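PDB 2DWC: 433aa long hypothetical phosphoribosylglycinamide formyl transferase from Pyrococcus horikoshii, which is a hypothetical, PurT-like member of the ATP-grasp superfamily, seen here with bound adenosine-5'-diphosphate. Local coordinates for residues 241-246 and 347-352; 360-365 and 409-414; 374-379 and 387-392. All coordinates share one frame; numbering follows the deposited sequence.

Contacts 1 and 3 belong to one mixed sheet, in which strand 343-349 lies between strands 241-247 and 386-393; their centres are about 10 Å apart. They meet directly at Ile348, whose O lies 2.9 Å from Leu387 N and whose N lies 2.9 Å from Gly388 O. Contact 2 belongs to a separate small antiparallel sheet, its centre about 14 Å from that of contact 1 and about 12 Å from that of contact 3, which is nested in the chain loop closed by contact 2. Leu413 joins all three, packing on Ile348 and Leu387. Contact 1 is near the nucleotide pocket, with the Asp241 side chain about 8 Å from bound ADP; contacts 2 and 3 touch the second subunit.

Contact 1: 241-246 and 347-352; sequences DYHASW and VIKAKV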
loop_
_atom_site.group_PDB
_atom_site.type_symbol
_atom_site.label_atom_id
_atom_site.label_comp_id
_atom_site.label_asym_id
_atom_site.label_seq_id
_atom_site.Cartn_x
_atom_site.Cartn_y
_atom_site.Cartn_z
ATOM N N ASP B 241 -24.369 -6.624 -7.349
ATOM C CA ASP B 241 -23.127 -6.469 -6.601
ATOM C C ASP B 241 -22.056 -7.449 -7.084
ATOM O O ASP B 241 -22.307 -8.655 -7.276
ATOM C CB ASP B 241 -23.379 -6.641 -5.095
ATOM C CG ASP B 241 -22.148 -6.292 -4.242
ATOM O OD1 ASP B 241 -21.206 -7.126 -4.155
ATOM O OD2 ASP B 241 -22.124 -5.174 -3.660
ATOM N N TYR B 242 -20.859 -6.926 -7.322
ATOM C CA TYR B 242 -19.801 -7.796 -7.790
ATOM C C TYR B 242 -19.408 -8.662 -6.589
ATOM O O TYR B 242 -19.543 -8.268 -5.415
ATOM C CB TYR B 242 -18.642 -6.967 -8.393
ATOM C CG TYR B 242 -17.350 -6.978 -7.609
ATOM C CD1 TYR B 242 -16.352 -7.928 -7.862
ATOM C CD2 TYR B 242 -17.146 -6.064 -6.582
ATOM C CE1 TYR B 242 -15.185 -7.954 -7.103
ATOM C CE2 TYR B 242 -15.994 -6.096 -5.815
ATOM C CZ TYR B 242 -15.017 -7.041 -6.081
ATOM O OH TYR B 242 -13.893 -7.084 -5.301
ATOM N N HIS B 243 -18.993 -9.878 -6.894
ATOM C CA HIS B 243 -18.640 -10.843 -5.873
ATOM C C HIS B 243 -17.177 -11.234 -6.003
ATOM O O HIS B 243 -16.524 -11.517 -5.009
ATOM C CB HIS B 243 -19.521 -12.099 -6.034
ATOM C CG HIS B 243 -20.063 -12.624 -4.737
ATOM N ND1 HIS B 243 -19.919 -13.939 -4.341
ATOM C CD2 HIS B 243 -20.700 -11.992 -3.718
ATOM C CE1 HIS B 243 -20.437 -14.094 -3.133
ATOM N NE2 HIS B 243 -20.917 -12.927 -2.733
ATOM N N ALA B 244 -16.680 -11.280 -7.238
ATOM C CA ALA B 244 -15.289 -11.675 -7.506
ATOM C C ALA B 244 -14.813 -11.027 -8.796
ATOM O O ALA B 244 -15.633 -10.781 -9.681
ATOM C CB ALA B 244 -15.190 -13.220 -7.663
ATOM N N SER B 245 -13.516 -10.747 -8.906
ATOM C CA SER B 245 -12.955 -10.186 -10.141
ATOM C C SER B 245 -11.565 -10.746 -10.308
ATOM O O SER B 245 -10.977 -11.297 -9.356
ATOM C CB SER B 245 -12.898 -8.649 -10.102
ATOM O OG SER B 245 -12.034 -8.238 -9.039
ATOM N N TRP B 246 -11.006 -10.638 -11.515
ATOM C CA TRP B 246 -9.696 -11.215 -11.696
ATOM C C TRP B 246 -9.054 -10.576 -12.893
ATOM O O TRP B 246 -9.742 -9.995 -13.738
ATOM C CB TRP B 246 -9.794 -12.765 -11.919
ATOM C CG TRP B 246 -10.757 -13.166 -13.054
ATOM C CD1 TRP B 246 -10.467 -13.322 -14.400
ATOM C CD2 TRP B 246 -12.157 -13.379 -12.914
ATOM N NE1 TRP B 246 -11.646 -13.615 -15.099
ATOM C CE2 TRP B 246 -12.683 -13.651 -14.198
ATOM C CE3 TRP B 246 -13.033 -13.372 -11.812
ATOM C CZ2 TRP B 246 -14.051 -13.910 -14.408
ATOM C CZ3 TRP B 246 -14.390 -13.633 -12.019
ATOM C CH2 TRP B 246 -14.885 -13.898 -13.318
ATOM N N VAL B 347 -15.161 -10.808 -2.533
ATOM C CA VAL B 347 -15.663 -9.957 -1.453
ATOM C C VAL B 347 -15.914 -10.688 -0.151
ATOM O O VAL B 347 -16.065 -11.915 -0.117
ATOM C CB VAL B 347 -16.989 -9.249 -1.886
ATOM C CG1 VAL B 347 -16.748 -8.490 -3.192
ATOM C CG2 VAL B 347 -18.123 -10.283 -2.061
ATOM N N ILE B 348 -15.895 -9.907 0.936
ATOM C CA ILE B 348 -16.204 -10.393 2.283
ATOM C C ILE B 348 -17.383 -9.491 2.637
ATOM O O ILE B 348 -17.220 -8.281 2.881
ATOM C CB ILE B 348 -15.027 -10.173 3.250
ATOM C CG1 ILE B 348 -13.816 -11.039 2.796
ATOM C CG2 ILE B 348 -15.450 -10.579 4.648
ATOM C CD1 ILE B 348 -12.518 -10.709 3.558
ATOM N N LYS B 349 -18.587 -10.069 2.610
ATOM C CA LYS B 349 -19.804 -9.277 2.848
ATOM C C LYS B 349 -20.507 -9.644 4.127
ATOM O O LYS B 349 -20.514 -10.805 4.518
ATOM C CB LYS B 349 -20.801 -9.447 1.696
ATOM C CG LYS B 349 -20.233 -9.199 0.318
ATOM C CD LYS B 349 -21.331 -8.796 -0.663
ATOM C CE LYS B 349 -22.558 -9.696 -0.524
ATOM N NZ LYS B 349 -23.724 -9.102 -1.247
ATOM N N ALA B 350 -21.125 -8.650 4.769
ATOM C CA ALA B 350 -21.809 -8.916 6.028
ATOM C C ALA B 350 -23.149 -9.564 5.756
ATOM O O ALA B 350 -23.848 -9.174 4.816
ATOM C CB ALA B 350 -22.030 -7.599 6.813
ATOM N N LYS B 351 -23.491 -10.522 6.605
ATOM C CA LYS B 351 -24.764 -11.228 6.513
ATOM C C LYS B 351 -25.627 -10.756 7.682
ATOM O O LYS B 351 -26.753 -11.212 7.859
ATOM C CB LYS B 351 -24.547 -12.731 6.608
ATOM C CG LYS B 351 -24.014 -13.360 5.350
ATOM C CD LYS B 351 -25.012 -13.197 4.215
ATOM C CE LYS B 351 -24.740 -14.213 3.101
ATOM N NZ LYS B 351 -25.777 -14.187 2.019
ATOM N N VAL B 352 -25.077 -9.848 8.485
ATOM C CA VAL B 352 -25.798 -9.291 9.612
ATOM C C VAL B 352 -25.507 -7.805 9.739
ATOM O O VAL B 352 -24.665 -7.270 9.032
ATOM C CB VAL B 352 -25.431 -10.004 10.923
ATOM C CG1 VAL B 352 -25.738 -11.488 10.798
ATOM C CG2 VAL B 352 -23.967 -9.774 11.251
#
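Val347 packs closely against Tyr242 and His243 where two antiparallel strands, 241-246 and 347-349, join the ATP-grasp part of the chain to its PurT C-terminal part. A single backbone bond spans the two segments, from Val347 N to His243 O (2.9 Å) and nearly straight at 169°. The two methyls of Val347 divide the work. CG1 sits over one face of the Tyr242 ring as a CH-pi contact, 4.0 Å from the ring centroid, while CG2 reaches His243 CD2 at 3.5 Å. The Tyr242 hydroxyl bonds to Thr345 and His243 ND1 to Tyr236, which ties the polar end of each ring to a neighbouring strand. Tyr242 O is buried here without a polar partner. The partly exposed side is looser. Lys349 bends at chi3 (-45°) and runs past Asp241 in the opposite direction, yet its NZ stays 4.3 Å from Asp241 OD1, beyond a salt bridge. Asp241, which is poorly ordered, forms a salt bridge with Arg386 through OD2. Lys349 CE lies at the His243 ring edge, 4.2 Å from NE2. Within the mixed sheet, strand 225-238 borders 241-247, and strand 386-393 borders 343-349.

Contact 2: 360-365 and 409-414; sequences RGLVKA and HMIELR. With SO4 (sulfate ion), chain G.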
loop_
_atom_site.group_PDB
_atom_site.type_symbol
_atom_site.label_atom_id
_atom_site.label_comp_id
_atom_site.label_asym_id
_atom_site.label_seq_id
_atom_site.Cartn_x
_atom_site.Cartn_y
_atom_site.Cartn_z
ATOM N N ARG B 360 -13.493 -13.502 12.181
ATOM C CA ARG B 360 -12.676 -14.596 12.710
ATOM C C ARG B 360 -12.402 -15.613 11.617
ATOM O O ARG B 360 -12.909 -15.505 10.518
ATOM C CB ARG B 360 -13.307 -15.273 13.933
ATOM C CG ARG B 360 -14.549 -16.083 13.624
ATOM C CD ARG B 360 -15.019 -16.789 14.909
ATOM N NE ARG B 360 -16.179 -17.627 14.612
ATOM C CZ ARG B 360 -16.933 -18.246 15.520
ATOM N NH1 ARG B 360 -16.670 -18.143 16.831
ATOM N NH2 ARG B 360 -17.972 -18.968 15.103
ATOM N N GLY B 361 -11.608 -16.610 11.953
ATOM C CA GLY B 361 -11.207 -17.589 10.940
ATOM C C GLY B 361 -9.856 -17.225 10.362
ATOM O O GLY B 361 -9.384 -17.867 9.404
ATOM N N LEU B 362 -9.163 -16.241 10.976
ATOM C CA LEU B 362 -7.880 -15.772 10.438
ATOM C C LEU B 362 -6.704 -16.720 10.540
ATOM O O LEU B 362 -5.779 -16.617 9.751
ATOM C CB LEU B 362 -7.486 -14.385 11.078
ATOM C CG LEU B 362 -8.596 -13.341 10.904
ATOM C CD1 LEU B 362 -8.184 -12.022 11.661
ATOM C CD2 LEU B 362 -8.846 -13.072 9.396
ATOM N N VAL B 363 -6.707 -17.629 11.523
ATOM C CA VAL B 363 -5.567 -18.559 11.584
ATOM C C VAL B 363 -5.545 -19.356 10.271
ATOM O O VAL B 363 -4.506 -19.458 9.594
ATOM C CB VAL B 363 -5.679 -19.534 12.776
ATOM C CG1 VAL B 363 -4.541 -20.587 12.666
ATOM C CG2 VAL B 363 -5.466 -18.750 14.088
ATOM N N LYS B 364 -6.689 -19.913 9.887
ATOM C CA LYS B 364 -6.740 -20.654 8.605
ATOM C C LYS B 364 -6.663 -19.780 7.371
ATOM O O LYS B 364 -5.882 -20.030 6.434
ATOM C CB LYS B 364 -8.014 -21.492 8.566
ATOM C CG LYS B 364 -7.903 -22.679 9.479
ATOM C CD LYS B 364 -9.204 -23.469 9.527
ATOM C CE LYS B 364 -9.041 -24.734 10.380
ATOM N NZ LYS B 364 -10.363 -25.411 10.554
ATOM N N ALA B 365 -7.408 -18.674 7.382
ATOM C CA ALA B 365 -7.432 -17.841 6.188
ATOM C C ALA B 365 -6.089 -17.184 5.879
ATOM O O ALA B 365 -5.697 -17.088 4.714
ATOM C CB ALA B 365 -8.555 -16.746 6.329
ATOM N N HIS B 409 -14.228 -17.338 1.996
ATOM C CA HIS B 409 -15.152 -18.246 2.663
ATOM C C HIS B 409 -14.685 -18.789 4.016
ATOM O O HIS B 409 -15.491 -19.347 4.748
ATOM C CB HIS B 409 -15.531 -19.387 1.707
ATOM C CG HIS B 409 -16.418 -18.945 0.582
ATOM N ND1 HIS B 409 -16.695 -19.746 -0.510
ATOM C CD2 HIS B 409 -17.099 -17.791 0.381
ATOM C CE1 HIS B 409 -17.507 -19.102 -1.332
ATOM N NE2 HIS B 409 -17.768 -17.915 -0.816
ATOM N N MET B 410 -13.399 -18.628 4.349
ATOM C CA MET B 410 -12.877 -19.050 5.629
ATOM C C MET B 410 -13.149 -18.018 6.728
ATOM O O MET B 410 -12.946 -18.287 7.922
ATOM C CB MET B 410 -11.368 -19.256 5.523
ATOM C CG MET B 410 -10.987 -20.496 4.711
ATOM S SD MET B 410 -9.180 -20.608 4.594
ATOM C CE MET B 410 -8.918 -22.175 3.800
ATOM N N ILE B 411 -13.602 -16.835 6.326
ATOM C CA ILE B 411 -13.832 -15.780 7.311
ATOM C C ILE B 411 -15.287 -15.669 7.766
ATOM O O ILE B 411 -16.210 -15.685 6.941
ATOM C CB ILE B 411 -13.308 -14.440 6.742
ATOM C CG1 ILE B 411 -11.765 -14.539 6.616
ATOM C CG2 ILE B 411 -13.713 -13.261 7.675
ATOM C CD1 ILE B 411 -11.198 -13.504 5.729
ATOM N N GLU B 412 -15.501 -15.626 9.081
ATOM C CA GLU B 412 -16.855 -15.456 9.629
ATOM C C GLU B 412 -16.884 -14.086 10.282
ATOM O O GLU B 412 -15.849 -13.603 10.772
ATOM C CB GLU B 412 -17.158 -16.512 10.709
ATOM C CG GLU B 412 -17.198 -17.923 10.118
ATOM C CD GLU B 412 -17.782 -18.911 11.082
ATOM O OE1 GLU B 412 -17.681 -18.668 12.299
ATOM O OE2 GLU B 412 -18.332 -19.935 10.620
ATOM N N LEU B 413 -18.058 -13.479 10.302
ATOM C CA LEU B 413 -18.197 -12.134 10.875
ATOM C C LEU B 413 -19.331 -12.004 11.862
ATOM O O LEU B 413 -20.333 -12.736 11.784
ATOM C CB LEU B 413 -18.473 -11.097 9.758
ATOM C CG LEU B 413 -18.153 -11.410 8.300
ATOM C CD1 LEU B 413 -18.627 -10.275 7.398
ATOM C CD2 LEU B 413 -16.660 -11.601 8.146
ATOM N N ARG B 414 -19.187 -11.074 12.804
ATOM C CA ARG B 414 -20.298 -10.799 13.702
ATOM C C ARG B 414 -20.202 -9.338 14.079
ATOM O O ARG B 414 -19.222 -8.670 13.734
ATOM C CB ARG B 414 -20.273 -11.659 14.965
ATOM C CG ARG B 414 -19.261 -11.254 16.068
ATOM C CD ARG B 414 -19.747 -11.928 17.384
ATOM N NE ARG B 414 -18.845 -11.785 18.537
ATOM C CZ ARG B 414 -18.793 -10.726 19.339
ATOM N NH1 ARG B 414 -19.584 -9.677 19.118
ATOM N NH2 ARG B 414 -17.981 -10.732 20.397
HETATM S S SO4 G . -16.820 -14.401 20.868
HETATM O O1 SO4 G . -18.001 -14.120 21.748
HETATM O O2 SO4 G . -17.077 -15.637 20.058
HETATM O O3 SO4 G . -16.589 -13.234 19.952
HETATM O O4 SO4 G . -15.598 -14.599 21.715
#
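Arg360 and Glu412 form an antiparallel hydrogen-bonded pair in a small three-stranded sheet of strands 358-360, 412-414 and 421-422, just where the chain leaves the first strand for the short helix 362-365. Their backbones are joined twice, by Arg360 N to Glu412 O (2.7 Å) and by Glu412 N to Arg360 O (3.0 Å). Two CA-H...O contacts extend this backbone seam: Ile411 CA approaches Arg360 O, and Gly361 CA approaches Met410 O at 3.6 Å. Gly361 is the N-cap of the helix; its positive phi (96°) suits glycine, and the close approach of Met410 O suits a residue without a side chain.

The same pair is also tied by a salt bridge. Arg360 presents NE and NH2 side-on to a single carboxylate oxygen, Glu412 OE1, at 2.9 Å from NE and 2.8 Å from NH2. The oxygen lies in the guanidinium plane, and the two flat groups are nearly coplanar, 25° apart. With CG between the backbone N and the carbonyl carbon (chi1 70°) and the chain extended from there to NE, the guanidinium is brought alongside the glutamate. Trp420 adds a cation-pi contact to Arg360.

The apolar contacts gather where helix 362-365 meets Met410 and Ile411. Ala365 CB fits against Met410 CB and Ile411 CG1, 3.9 Å from each, while Met410 SD lies beside Ala365 CA. On the subunit interface, Asp9 of the second subunit accepts hydrogen bonds from Gly361 N and Val363 N, and Arg360 pairs with a strand of that subunit, so the sheet runs on across the interface.

Arg414 presents NE and NH2 side-on to one oxygen of a sulfate ion, probably from the crystallisation liquor, which Trp420 NE1 also binds. Its NH2 donates to sulfate O3 at 2.9 Å, with O3 in the guanidinium plane.

Contact 3: 374-379 and 387-392; sequences RLFGKP and LGIALA. With SO4 (sulfate ion), chain F.
Arg374 and Ile389 form an antiparallel hydrogen-bonded pair beside a classic beta bulge, in which Leu387 and Gly388 both face Ile348 of the adjoining strand. Arg374 N bonds to Ile389 O, and Ile389 N returns to Arg374 O at 2.8 Å. The arginine chain turns at chi2 (87°); its CD passes Leu391 CD1 at 3.9 Å, and NH2 forms a salt bridge with Glu37 of the second subunit. Leu375 follows as a non-hydrogen-bonded pair with Gly388, the CA atoms only 4.2 Å apart; Gly388 has no side chain, which allows Arg374 O to lie 3.1 Å from its CA. Phe376 N then bonds to Leu387 O almost straight, at 175°. Its ring is placed with Gly388 CA over the centre of one face, 3.5 Å from the centroid, a CH-pi contact. Ring atom CZ also touches Ile389 CG2. After Gly377, Lys378 stretches fully beyond CG, its CD crossing Leu387 CD2 at 4.0 Å. Its NZ reaches a sulfate ion, probably from the crystallisation liquor, and forms a salt bridge with Glu29 and a hydrogen bond with Arg386 O. A water bridges the segments here, accepting from Lys378 N at 2.9 Å and donating to Leu387 O at 2.8 Å.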
loop_
_atom_site.group_PDB
_atom_site.type_symbol
_atom_site.label_atom_id
_atom_site.label_comp_id
_atom_site.label_asym_id
_atom_site.label_seq_id
_atom_site.Cartn_x
_atom_site.Cartn_y
_atom_site.Cartn_z
ATOM N N ARG B 374 -7.923 -7.643 3.008
ATOM C CA ARG B 374 -7.948 -6.201 3.344
ATOM C C ARG B 374 -9.308 -6.035 3.998
ATOM O O ARG B 374 -10.337 -6.493 3.437
ATOM C CB ARG B 374 -7.803 -5.291 2.111
ATOM C CG ARG B 374 -6.350 -4.835 1.899
ATOM C CD ARG B 374 -5.515 -5.780 1.106
ATOM N NE ARG B 374 -4.118 -5.317 1.049
ATOM C CZ ARG B 374 -3.226 -5.534 2.031
ATOM N NH1 ARG B 374 -3.594 -6.209 3.128
ATOM N NH2 ARG B 374 -1.986 -5.053 1.946
ATOM N N LEU B 375 -9.322 -5.414 5.191
ATOM C CA LEU B 375 -10.563 -5.234 5.950
ATOM C C LEU B 375 -10.690 -3.712 5.949
ATOM O O LEU B 375 -9.760 -3.005 6.374
ATOM C CB LEU B 375 -10.373 -5.814 7.357
ATOM C CG LEU B 375 -10.071 -7.341 7.335
ATOM C CD1 LEU B 375 -9.816 -7.848 8.791
ATOM C CD2 LEU B 375 -11.317 -8.101 6.763
ATOM N N PHE B 376 -11.876 -3.237 5.567
ATOM C CA PHE B 376 -12.007 -1.817 5.275
ATOM C C PHE B 376 -12.129 -0.867 6.407
ATOM O O PHE B 376 -11.960 0.334 6.196
ATOM C CB PHE B 376 -13.170 -1.576 4.277
ATOM C CG PHE B 376 -13.081 -2.423 3.002
ATOM C CD1 PHE B 376 -11.849 -2.742 2.427
ATOM C CD2 PHE B 376 -14.267 -2.834 2.360
ATOM C CE1 PHE B 376 -11.783 -3.468 1.217
ATOM C CE2 PHE B 376 -14.200 -3.544 1.162
ATOM C CZ PHE B 376 -12.973 -3.857 0.599
ATOM N N GLY B 377 -12.416 -1.357 7.606
ATOM C CA GLY B 377 -12.525 -0.395 8.695
ATOM C C GLY B 377 -13.892 0.219 8.882
ATOM O O GLY B 377 -14.030 1.168 9.663
ATOM N N LYS B 378 -14.923 -0.302 8.205
ATOM C CA LYS B 378 -16.258 0.312 8.336
ATOM C C LYS B 378 -16.735 0.053 9.761
ATOM O O LYS B 378 -16.771 -1.061 10.210
ATOM C CB LYS B 378 -17.234 -0.286 7.315
ATOM C CG LYS B 378 -16.815 0.106 5.903
ATOM C CD LYS B 378 -17.722 -0.540 4.832
ATOM C CE LYS B 378 -17.150 -0.147 3.453
ATOM N NZ LYS B 378 -18.064 -0.613 2.328
ATOM N N PRO B 379 -17.163 1.114 10.454
ATOM C CA PRO B 379 -17.599 0.965 11.847
ATOM C C PRO B 379 -18.893 0.260 12.103
ATOM O O PRO B 379 -19.147 -0.168 13.236
ATOM C CB PRO B 379 -17.615 2.408 12.409
ATOM C CG PRO B 379 -17.560 3.301 11.217
ATOM C CD PRO B 379 -17.163 2.505 9.987
ATOM N N LEU B 387 -17.471 -5.539 3.654
ATOM C CA LEU B 387 -16.573 -5.174 4.758
ATOM C C LEU B 387 -15.108 -5.412 4.458
ATOM O O LEU B 387 -14.224 -4.927 5.202
ATOM C CB LEU B 387 -16.969 -5.948 6.027
ATOM C CG LEU B 387 -18.383 -5.616 6.508
ATOM C CD1 LEU B 387 -18.592 -6.286 7.902
ATOM C CD2 LEU B 387 -18.561 -4.074 6.596
ATOM N N GLY B 388 -14.813 -6.153 3.381
ATOM C CA GLY B 388 -13.404 -6.377 3.058
ATOM C C GLY B 388 -13.277 -7.209 1.805
ATOM O O GLY B 388 -14.284 -7.454 1.129
ATOM N N ILE B 389 -12.057 -7.616 1.472
ATOM C CA ILE B 389 -11.858 -8.493 0.310
ATOM C C ILE B 389 -10.715 -9.457 0.574
ATOM O O ILE B 389 -9.793 -9.153 1.331
ATOM C CB ILE B 389 -11.427 -7.755 -1.010
ATOM C CG1 ILE B 389 -10.251 -6.791 -0.717
ATOM C CG2 ILE B 389 -12.626 -7.105 -1.674
ATOM C CD1 ILE B 389 -9.504 -6.387 -1.982
ATOM N N ALA B 390 -10.788 -10.630 -0.049
ATOM C CA ALA B 390 -9.657 -11.540 -0.033
ATOM C C ALA B 390 -8.967 -11.263 -1.394
ATOM O O ALA B 390 -9.645 -11.044 -2.411
ATOM C CB ALA B 390 -10.141 -13.029 0.013
ATOM N N LEU B 391 -7.629 -11.254 -1.403
ATOM C CA LEU B 391 -6.830 -11.017 -2.628
ATOM C C LEU B 391 -5.924 -12.235 -2.771
ATOM O O LEU B 391 -5.370 -12.690 -1.783
ATOM C CB LEU B 391 -5.884 -9.833 -2.437
ATOM C CG LEU B 391 -6.266 -8.414 -2.819
ATOM C CD1 LEU B 391 -5.138 -7.466 -2.372
ATOM C CD2 LEU B 391 -6.447 -8.333 -4.330
ATOM N N ALA B 392 -5.738 -12.741 -3.982
ATOM C CA ALA B 392 -4.855 -13.881 -4.153
ATOM C C ALA B 392 -4.177 -13.746 -5.515
ATOM O O ALA B 392 -4.779 -13.218 -6.453
ATOM C CB ALA B 392 -5.652 -15.196 -4.103
HETATM S S SO4 F . -21.293 1.564 1.837
HETATM O O1 SO4 F . -22.702 1.063 1.955
HETATM O O2 SO4 F . -20.988 1.795 0.386
HETATM O O3 SO4 F . -21.158 2.847 2.604
HETATM O O4 SO4 F . -20.361 0.540 2.411
HETATM O O HOH W 1 -15.138 -2.998 7.059
#